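Local coordinates for protein versicolorin reductase (PDB 4NIM) that probably catalyses an NAD(P)(H)-dependent reduction, as a member of the short-chain dehydrogenase/reductase family with a Rossmann fold, at residues 99-107 with 118-126; 192-200 with 231-241. All blocks are in the same frame, centred on the assembly; numbering follows the deposited sequence.

Contact 1. Residues 99-107 with 118-126; sequences NAAGLTDRG and DRLFAVNTR
Leu103 is held to the helix through its backbone by the carboxamide of Asn124 and through its side chain by the flank of the same helix. The amide works as a two-pronged clamp: OD1 of Asn124 accepts from Leu103 N at 2.8 Å on an in-plane lone pair, and ND2 of Asn124 donates to Leu103 O at 3.0 Å in an almost straight bond (170°). With both prongs engaged the amide cannot flip without losing two bonds, and Ser169, which also bonds ND2, steadies it further. Gly102 passes close by, its CA 3.2 Å from Asn124 OD1. Chi1 of -84° sets Leu103 CG beside its own backbone N, and from there the branch drops onto the helix: CD1 lies 3.8 Å from Val123 CG2 and also reaches the CB and carbonyl of Arg119. Leu120 adds a further contact, its CD2 4.0 Å from Leu103 CB. In this family's Rossmann fold, Asn99 to Gly102, leaving the end of strand 96-99, match the NNAG motif of classical SDRs, which probably helps stabilise the central sheet, and Asn124, on helix 114-142, appears to correspond to the asparagine of the SDR catalytic tetrad, which probably helps to maintain the active-site geometry. Toward the sheet a water bridges Ala101 O and Val123 O. Beyond Leu103 the contact thins toward solvent, where a salt bridge joins Arg119 and Asp105: NH2 of Arg119 lies 2.9 Å and NE 3.1 Å from the same oxygen, Asp105 OD2, which sits at the edge of the guanidinium, close to its plane. The carboxylate is turned 56° from that plane, and NE meets OD2 from above the carboxylate. Leu120 CD1 also packs against the backbone here, 3.6 Å from Asp105 O.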
loop_
_atom_site.group_PDB
_atom_site.type_symbol
_atom_site.label_atom_id
_atom_site.label_comp_id
_atom_site.label_asym_id
_atom_site.label_seq_id
_atom_site.Cartn_x
_atom_site.Cartn_y
_atom_site.Cartn_z
ATOM N N ASN A 99 -1.715 2.106 -0.202
ATOM C CA ASN A 99 -0.295 2.221 -0.053
ATOM C C ASN A 99 0.400 0.905 -0.490
ATOM O O ASN A 99 0.676 0.031 0.367
ATOM C CB ASN A 99 0.069 2.525 1.424
ATOM C CG ASN A 99 -0.238 3.954 1.815
ATOM O OD1 ASN A 99 0.292 4.851 1.203
ATOM N ND2 ASN A 99 -1.059 4.171 2.815
ATOM N N ALA A 100 0.703 0.784 -1.778
ATOM C CA ALA A 100 1.313 -0.442 -2.315
ATOM C C ALA A 100 2.753 -0.278 -2.676
ATOM O O ALA A 100 3.407 -1.260 -3.009
ATOM C CB ALA A 100 0.509 -0.928 -3.535
ATOM N N ALA A 101 3.293 0.924 -2.629
ATOM C CA ALA A 101 4.706 1.100 -2.862
ATOM C C ALA A 101 5.478 0.461 -1.695
ATOM O O ALA A 101 4.959 0.406 -0.621
ATOM C CB ALA A 101 5.045 2.563 -2.914
ATOM N N GLY A 102 6.692 -0.002 -1.930
ATOM C CA GLY A 102 7.560 -0.401 -0.847
ATOM C C GLY A 102 8.950 -0.606 -1.355
ATOM O O GLY A 102 9.140 -0.836 -2.521
ATOM N N LEU A 103 9.922 -0.536 -0.462
ATOM C CA LEU A 103 11.265 -0.868 -0.796
ATOM C C LEU A 103 11.611 -2.138 -0.058
ATOM O O LEU A 103 11.200 -2.338 1.079
ATOM C CB LEU A 103 12.234 0.186 -0.274
ATOM C CG LEU A 103 12.535 1.449 -1.007
ATOM C CD1 LEU A 103 13.651 2.182 -0.226
ATOM C CD2 LEU A 103 12.952 1.147 -2.445
ATOM N N THR A 104 12.452 -2.956 -0.673
ATOM C CA THR A 104 12.877 -4.192 -0.056
ATOM C C THR A 104 14.424 -4.321 0.076
ATOM O O THR A 104 14.948 -5.431 0.101
ATOM C CB THR A 104 12.364 -5.377 -0.888
ATOM O OG1 THR A 104 12.949 -5.273 -2.181
ATOM C CG2 THR A 104 10.843 -5.362 -1.003
ATOM N N ASP A 105 15.127 -3.198 0.183
ATOM C CA ASP A 105 16.569 -3.199 0.461
ATOM C C ASP A 105 16.914 -4.107 1.649
ATOM O O ASP A 105 16.238 -4.091 2.674
ATOM C CB ASP A 105 17.099 -1.792 0.802
ATOM C CG ASP A 105 17.010 -0.825 -0.368
ATOM O OD1 ASP A 105 16.013 -0.906 -1.108
ATOM O OD2 ASP A 105 17.949 -0.010 -0.556
ATOM N N ARG A 106 18.008 -4.844 1.472
ATOM C CA ARG A 106 18.484 -5.842 2.409
ATOM C C ARG A 106 19.598 -5.341 3.303
ATOM O O ARG A 106 20.336 -4.443 2.937
ATOM C CB ARG A 106 19.000 -7.060 1.613
ATOM C CG ARG A 106 17.862 -7.773 0.881
ATOM C CD ARG A 106 18.314 -8.662 -0.259
ATOM N NE ARG A 106 18.944 -7.771 -1.235
ATOM C CZ ARG A 106 20.195 -7.851 -1.706
ATOM N NH1 ARG A 106 20.994 -8.867 -1.384
ATOM N NH2 ARG A 106 20.634 -6.898 -2.533
ATOM N N GLY A 107 19.764 -6.002 4.437
ATOM C CA GLY A 107 20.838 -5.726 5.337
ATOM C C GLY A 107 20.615 -6.432 6.644
ATOM O O GLY A 107 19.459 -6.581 7.109
ATOM N N ASP A 118 17.229 4.548 6.692
ATOM C CA ASP A 118 16.384 5.722 6.520
ATOM C C ASP A 118 15.507 5.600 5.246
ATOM O O ASP A 118 14.351 6.006 5.264
ATOM C CB ASP A 118 17.246 6.993 6.401
ATOM C CG ASP A 118 17.805 7.444 7.739
ATOM O OD1 ASP A 118 17.353 6.933 8.781
ATOM O OD2 ASP A 118 18.688 8.329 7.722
ATOM N N ARG A 119 16.059 5.063 4.156
ATOM C CA ARG A 119 15.258 4.880 2.896
ATOM C C ARG A 119 14.086 3.908 3.158
ATOM O O ARG A 119 12.970 4.094 2.684
ATOM C CB ARG A 119 16.088 4.193 1.779
ATOM C CG ARG A 119 17.048 5.024 1.027
ATOM C CD ARG A 119 17.392 4.379 -0.332
ATOM N NE ARG A 119 18.152 3.121 -0.293
ATOM C CZ ARG A 119 19.440 3.028 0.051
ATOM N NH1 ARG A 119 20.110 4.093 0.490
ATOM N NH2 ARG A 119 20.035 1.856 0.025
ATOM N N LEU A 120 14.385 2.795 3.800
ATOM C CA LEU A 120 13.345 1.826 4.141
ATOM C C LEU A 120 12.218 2.465 4.963
ATOM O O LEU A 120 11.046 2.356 4.593
ATOM C CB LEU A 120 13.944 0.670 4.897
ATOM C CG LEU A 120 14.675 -0.335 3.979
ATOM C CD1 LEU A 120 15.527 -1.261 4.777
ATOM C CD2 LEU A 120 13.708 -1.180 3.145
ATOM N N PHE A 121 12.560 3.139 6.044
ATOM C CA PHE A 121 11.517 3.811 6.862
ATOM C C PHE A 121 10.825 4.933 6.102
ATOM O O PHE A 121 9.630 5.147 6.275
ATOM C CB PHE A 121 12.067 4.273 8.208
ATOM C CG PHE A 121 12.094 3.193 9.209
ATOM C CD1 PHE A 121 13.069 2.217 9.161
ATOM C CD2 PHE A 121 11.080 3.068 10.123
ATOM C CE1 PHE A 121 13.029 1.156 10.033
ATOM C CE2 PHE A 121 11.040 2.017 11.012
ATOM C CZ PHE A 121 12.028 1.051 10.953
ATOM N N ALA A 122 11.570 5.657 5.257
ATOM C CA ALA A 122 11.012 6.734 4.510
ATOM C C ALA A 122 9.920 6.233 3.542
ATOM O O ALA A 122 8.851 6.854 3.445
ATOM C CB ALA A 122 12.089 7.484 3.724
ATOM N N VAL A 123 10.173 5.129 2.845
ATOM C CA VAL A 123 9.232 4.659 1.817
ATOM C C VAL A 123 8.181 3.754 2.468
ATOM O O VAL A 123 7.029 3.837 2.126
ATOM C CB VAL A 123 9.926 3.907 0.651
ATOM C CG1 VAL A 123 8.905 3.332 -0.342
ATOM C CG2 VAL A 123 10.903 4.841 -0.069
ATOM N N ASN A 124 8.591 2.913 3.421
ATOM C CA ASN A 124 7.683 1.865 3.927
ATOM C C ASN A 124 6.771 2.336 5.083
ATOM O O ASN A 124 5.731 1.703 5.337
ATOM C CB ASN A 124 8.425 0.624 4.339
ATOM C CG ASN A 124 9.116 -0.046 3.186
ATOM O OD1 ASN A 124 8.759 0.163 2.022
ATOM N ND2 ASN A 124 10.033 -0.907 3.492
ATOM N N THR A 125 7.132 3.444 5.729
ATOM C CA THR A 125 6.464 3.874 6.944
ATOM C C THR A 125 6.096 5.336 6.876
ATOM O O THR A 125 4.946 5.689 7.138
ATOM C CB THR A 125 7.360 3.611 8.225
ATOM O OG1 THR A 125 7.932 2.276 8.191
ATOM C CG2 THR A 125 6.520 3.747 9.425
ATOM N N ARG A 126 7.067 6.213 6.593
ATOM C CA ARG A 126 6.809 7.659 6.564
ATOM C C ARG A 126 5.877 8.054 5.372
ATOM O O ARG A 126 4.961 8.885 5.517
ATOM C CB ARG A 126 8.126 8.431 6.477
ATOM C CG ARG A 126 7.958 9.918 6.722
ATOM C CD ARG A 126 9.288 10.619 6.845
ATOM N NE ARG A 126 9.978 10.730 5.582
ATOM C CZ ARG A 126 11.262 11.041 5.452
ATOM N NH1 ARG A 126 12.009 11.258 6.528
ATOM N NH2 ARG A 126 11.823 11.102 4.257
HETATM O O HOH W 1 4.654 2.800 0.862
#

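Contact 2. Residues 192-200 with 231-241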
loop_
_atom_site.group_PDB
_atom_site.type_symbol
_atom_site.label_atom_id
_atom_site.label_comp_id
_atom_site.label_asym_id
_atom_site.label_seq_id
_atom_site.Cartn_x
_atom_site.Cartn_y
_atom_site.Cartn_z
ATOM N N ASN A 192 -7.110 -0.713 6.862
ATOM C CA ASN A 192 -6.805 -2.117 7.010
ATOM C C ASN A 192 -5.490 -2.430 6.354
ATOM O O ASN A 192 -5.004 -1.676 5.471
ATOM C CB ASN A 192 -7.899 -2.967 6.396
ATOM C CG ASN A 192 -9.193 -2.874 7.153
ATOM O OD1 ASN A 192 -9.327 -3.378 8.266
ATOM N ND2 ASN A 192 -10.171 -2.263 6.523
ATOM N N SER A 193 -4.897 -3.533 6.799
ATOM C CA SER A 193 -3.622 -3.961 6.261
ATOM C C SER A 193 -3.675 -5.332 5.623
ATOM O O SER A 193 -4.328 -6.224 6.130
ATOM C CB SER A 193 -2.575 -3.999 7.423
ATOM O OG SER A 193 -1.327 -4.401 6.891
ATOM N N LEU A 194 -2.957 -5.480 4.522
ATOM C CA LEU A 194 -2.806 -6.758 3.879
ATOM C C LEU A 194 -1.333 -7.115 3.949
ATOM O O LEU A 194 -0.489 -6.387 3.406
ATOM C CB LEU A 194 -3.305 -6.713 2.423
ATOM C CG LEU A 194 -3.342 -8.091 1.762
ATOM C CD1 LEU A 194 -4.461 -8.944 2.341
ATOM C CD2 LEU A 194 -3.520 -7.931 0.246
ATOM N N ASN A 195 -1.017 -8.212 4.640
ATOM C CA ASN A 195 0.374 -8.505 4.964
ATOM C C ASN A 195 0.840 -9.633 4.061
ATOM O O ASN A 195 0.561 -10.806 4.318
ATOM C CB ASN A 195 0.589 -8.850 6.435
ATOM C CG ASN A 195 0.423 -7.649 7.343
ATOM O OD1 ASN A 195 -0.611 -6.975 7.295
ATOM N ND2 ASN A 195 1.413 -7.409 8.204
ATOM N N ILE A 196 1.586 -9.265 3.038
ATOM C CA ILE A 196 1.865 -10.183 1.941
ATOM C C ILE A 196 3.207 -10.852 2.026
ATOM O O ILE A 196 4.168 -10.378 2.675
ATOM C CB ILE A 196 1.707 -9.500 0.546
ATOM C CG1 ILE A 196 2.700 -8.346 0.353
ATOM C CG2 ILE A 196 0.289 -9.031 0.338
ATOM C CD1 ILE A 196 2.761 -7.866 -1.087
ATOM N N GLY A 197 3.242 -12.038 1.431
ATOM C CA GLY A 197 4.480 -12.761 1.168
ATOM C C GLY A 197 5.260 -12.136 0.023
ATOM O O GLY A 197 4.998 -11.008 -0.376
ATOM N N TRP A 198 6.203 -12.884 -0.510
ATOM C CA TRP A 198 7.074 -12.354 -1.559
ATOM C C TRP A 198 6.354 -12.403 -2.921
ATOM O O TRP A 198 5.666 -13.376 -3.252
ATOM C CB TRP A 198 8.359 -13.146 -1.622
ATOM C CG TRP A 198 9.204 -13.012 -0.413
ATOM C CD1 TRP A 198 9.682 -14.017 0.356
ATOM C CD2 TRP A 198 9.685 -11.788 0.167
ATOM N NE1 TRP A 198 10.455 -13.510 1.394
ATOM C CE2 TRP A 198 10.460 -12.140 1.307
ATOM C CE3 TRP A 198 9.534 -10.433 -0.153
ATOM C CZ2 TRP A 198 11.077 -11.186 2.119
ATOM C CZ3 TRP A 198 10.147 -9.475 0.674
ATOM C CH2 TRP A 198 10.899 -9.860 1.794
ATOM N N MET A 199 6.522 -11.352 -3.701
ATOM C CA MET A 199 5.834 -11.310 -4.987
ATOM C C MET A 199 6.645 -11.577 -6.221
ATOM O O MET A 199 7.835 -11.279 -6.279
ATOM C CB MET A 199 5.144 -9.998 -5.136
ATOM C CG MET A 199 3.962 -9.971 -4.171
ATOM S SD MET A 199 2.832 -8.779 -4.827
ATOM C CE MET A 199 3.944 -7.387 -4.646
ATOM N N ALA A 200 5.919 -12.098 -7.223
ATOM C CA ALA A 200 6.421 -12.248 -8.568
ATOM C C ALA A 200 6.714 -10.856 -9.137
ATOM O O ALA A 200 7.884 -10.470 -9.229
ATOM C CB ALA A 200 5.411 -13.008 -9.438
ATOM N N LEU A 231 6.014 -17.529 -5.878
ATOM C CA LEU A 231 5.910 -16.131 -5.561
ATOM C C LEU A 231 4.425 -15.739 -5.761
ATOM O O LEU A 231 3.720 -16.382 -6.512
ATOM C CB LEU A 231 6.875 -15.349 -6.438
ATOM C CG LEU A 231 8.348 -15.648 -6.149
ATOM C CD1 LEU A 231 9.215 -15.177 -7.303
ATOM C CD2 LEU A 231 8.793 -15.000 -4.845
ATOM N N LEU A 232 3.931 -14.736 -5.045
ATOM C CA LEU A 232 2.502 -14.404 -5.121
ATOM C C LEU A 232 2.195 -13.708 -6.438
ATOM O O LEU A 232 3.010 -12.922 -6.954
ATOM C CB LEU A 232 2.049 -13.494 -3.968
ATOM C CG LEU A 232 2.322 -13.922 -2.507
ATOM C CD1 LEU A 232 1.709 -12.949 -1.497
ATOM C CD2 LEU A 232 1.815 -15.302 -2.253
ATOM N N ASP A 233 0.997 -13.956 -6.946
ATOM C CA ASP A 233 0.520 -13.345 -8.185
ATOM C C ASP A 233 -0.138 -11.974 -7.853
ATOM O O ASP A 233 -1.171 -11.927 -7.176
ATOM C CB ASP A 233 -0.500 -14.279 -8.819
ATOM C CG ASP A 233 -1.062 -13.745 -10.132
ATOM O OD1 ASP A 233 -0.872 -12.561 -10.492
ATOM O OD2 ASP A 233 -1.716 -14.522 -10.812
ATOM N N PRO A 234 0.436 -10.865 -8.365
ATOM C CA PRO A 234 -0.117 -9.543 -8.020
ATOM C C PRO A 234 -1.604 -9.378 -8.404
ATOM O O PRO A 234 -2.322 -8.631 -7.752
ATOM C CB PRO A 234 0.760 -8.559 -8.810
ATOM C CG PRO A 234 1.803 -9.337 -9.499
ATOM C CD PRO A 234 1.591 -10.797 -9.282
ATOM N N ALA A 235 -2.059 -10.062 -9.460
ATOM C CA ALA A 235 -3.462 -9.949 -9.879
ATOM C C ALA A 235 -4.361 -10.547 -8.782
ATOM O O ALA A 235 -5.421 -10.010 -8.483
ATOM C CB ALA A 235 -3.712 -10.617 -11.224
ATOM N N LYS A 236 -3.906 -11.604 -8.113
ATOM C CA LYS A 236 -4.716 -12.183 -7.017
ATOM C C LYS A 236 -4.614 -11.358 -5.754
ATOM O O LYS A 236 -5.625 -11.155 -5.063
ATOM C CB LYS A 236 -4.367 -13.649 -6.759
ATOM C CG LYS A 236 -4.433 -14.540 -8.007
ATOM C CD LYS A 236 -5.731 -14.388 -8.806
ATOM C CE LYS A 236 -5.774 -15.256 -10.060
ATOM N NZ LYS A 236 -5.557 -16.674 -9.697
ATOM N N VAL A 237 -3.418 -10.845 -5.457
ATOM C CA VAL A 237 -3.264 -9.921 -4.343
ATOM C C VAL A 237 -4.180 -8.695 -4.528
ATOM O O VAL A 237 -4.862 -8.277 -3.593
ATOM C CB VAL A 237 -1.806 -9.450 -4.134
ATOM C CG1 VAL A 237 -1.730 -8.508 -2.952
ATOM C CG2 VAL A 237 -0.849 -10.629 -3.919
ATOM N N ALA A 238 -4.243 -8.175 -5.749
ATOM C CA ALA A 238 -5.127 -7.041 -6.032
ATOM C C ALA A 238 -6.580 -7.299 -5.646
ATOM O O ALA A 238 -7.266 -6.397 -5.206
ATOM C CB ALA A 238 -5.016 -6.612 -7.481
ATOM N N ARG A 239 -7.029 -8.532 -5.794
ATOM C CA ARG A 239 -8.390 -8.913 -5.438
ATOM C C ARG A 239 -8.663 -8.747 -3.957
ATOM O O ARG A 239 -9.723 -8.280 -3.578
ATOM C CB ARG A 239 -8.722 -10.323 -5.937
ATOM C CG ARG A 239 -8.900 -10.325 -7.466
ATOM C CD ARG A 239 -9.302 -11.681 -8.051
ATOM N NE ARG A 239 -8.752 -12.741 -7.228
ATOM C CZ ARG A 239 -8.857 -14.049 -7.476
ATOM N NH1 ARG A 239 -9.459 -14.492 -8.589
ATOM N NH2 ARG A 239 -8.319 -14.896 -6.603
ATOM N N ALA A 240 -7.697 -9.099 -3.131
ATOM C CA ALA A 240 -7.832 -8.936 -1.682
ATOM C C ALA A 240 -7.838 -7.454 -1.318
ATOM O O ALA A 240 -8.590 -7.005 -0.457
ATOM C CB ALA A 240 -6.695 -9.669 -0.986
ATOM N N ILE A 241 -7.018 -6.684 -2.005
ATOM C CA ILE A 241 -7.016 -5.247 -1.818
ATOM C C ILE A 241 -8.367 -4.649 -2.172
ATOM O O ILE A 241 -8.922 -3.830 -1.399
ATOM C CB ILE A 241 -5.881 -4.587 -2.635
ATOM C CG1 ILE A 241 -4.501 -4.983 -2.026
ATOM C CG2 ILE A 241 -6.015 -3.062 -2.628
ATOM C CD1 ILE A 241 -3.319 -4.505 -2.836
#
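Leu194 CD2 sits among three helix side chains, 3.7 Å from Val237 CG1 and 3.8 Å from both Ala240 CB and Ile241 CG1. This is a strand-helix layer of the Rossmann fold: strand 192-196, from the parallel sheet, runs nearly antiparallel to helix 234-241 (158°), with their axes 9.9 Å apart. Chi1 of -172°, with CG opposite the backbone N, carries the Leu194 branch into the helix. Two residues along the strand, the side chains of Ile196 and Val237 cross at about a right angle, CG2 touching CG1, while Ile196 CB packs on Leu232 CD1. Beyond the strand the two segments join by a single beta bridge between Met199 and Leu232, with nearly straight bonds from Leu232 N to Trp198 O (2.8 Å) and from Ala200 N to Leu232 O (3.0 Å). Met199 CG lies beside its backbone N (chi1 -71°) and the extended chi2 brings SD near Val237 CG2 and Pro234; the bend at chi3 turns only CE. Farther out, Leu27 of helix 26-37 touches both Met199 and Val237, and Phe259 of strand 256-259 borders Leu194 and Val237. Asp233 caps the helix from the N-cap position, Ala235 N donating to its OD1 at 3.0 Å from above the carboxylate plane.

Contacts 1 and 2 follow each other along the chain and belong to one Rossmann domain, their centres about 17 Å apart and their nearest atoms about 4 Å apart without touching. Contact 1 starts at the C-terminal end of strand 96-99, while contact 2 takes in strand 190-196 and the loop leaving its C-terminal end; strand 147-153 separates the two strands in the parallel sheet. The C-terminal edge of the sheet is where SDR enzymes bind cofactor and substrate, so the two probably border the same cleft from different sides. Ile163 touches both Arg106 of contact 1 and Trp198 of contact 2. Residues 201-227, following segment 192-200, are not modelled, consistent with a mobile substrate-binding loop.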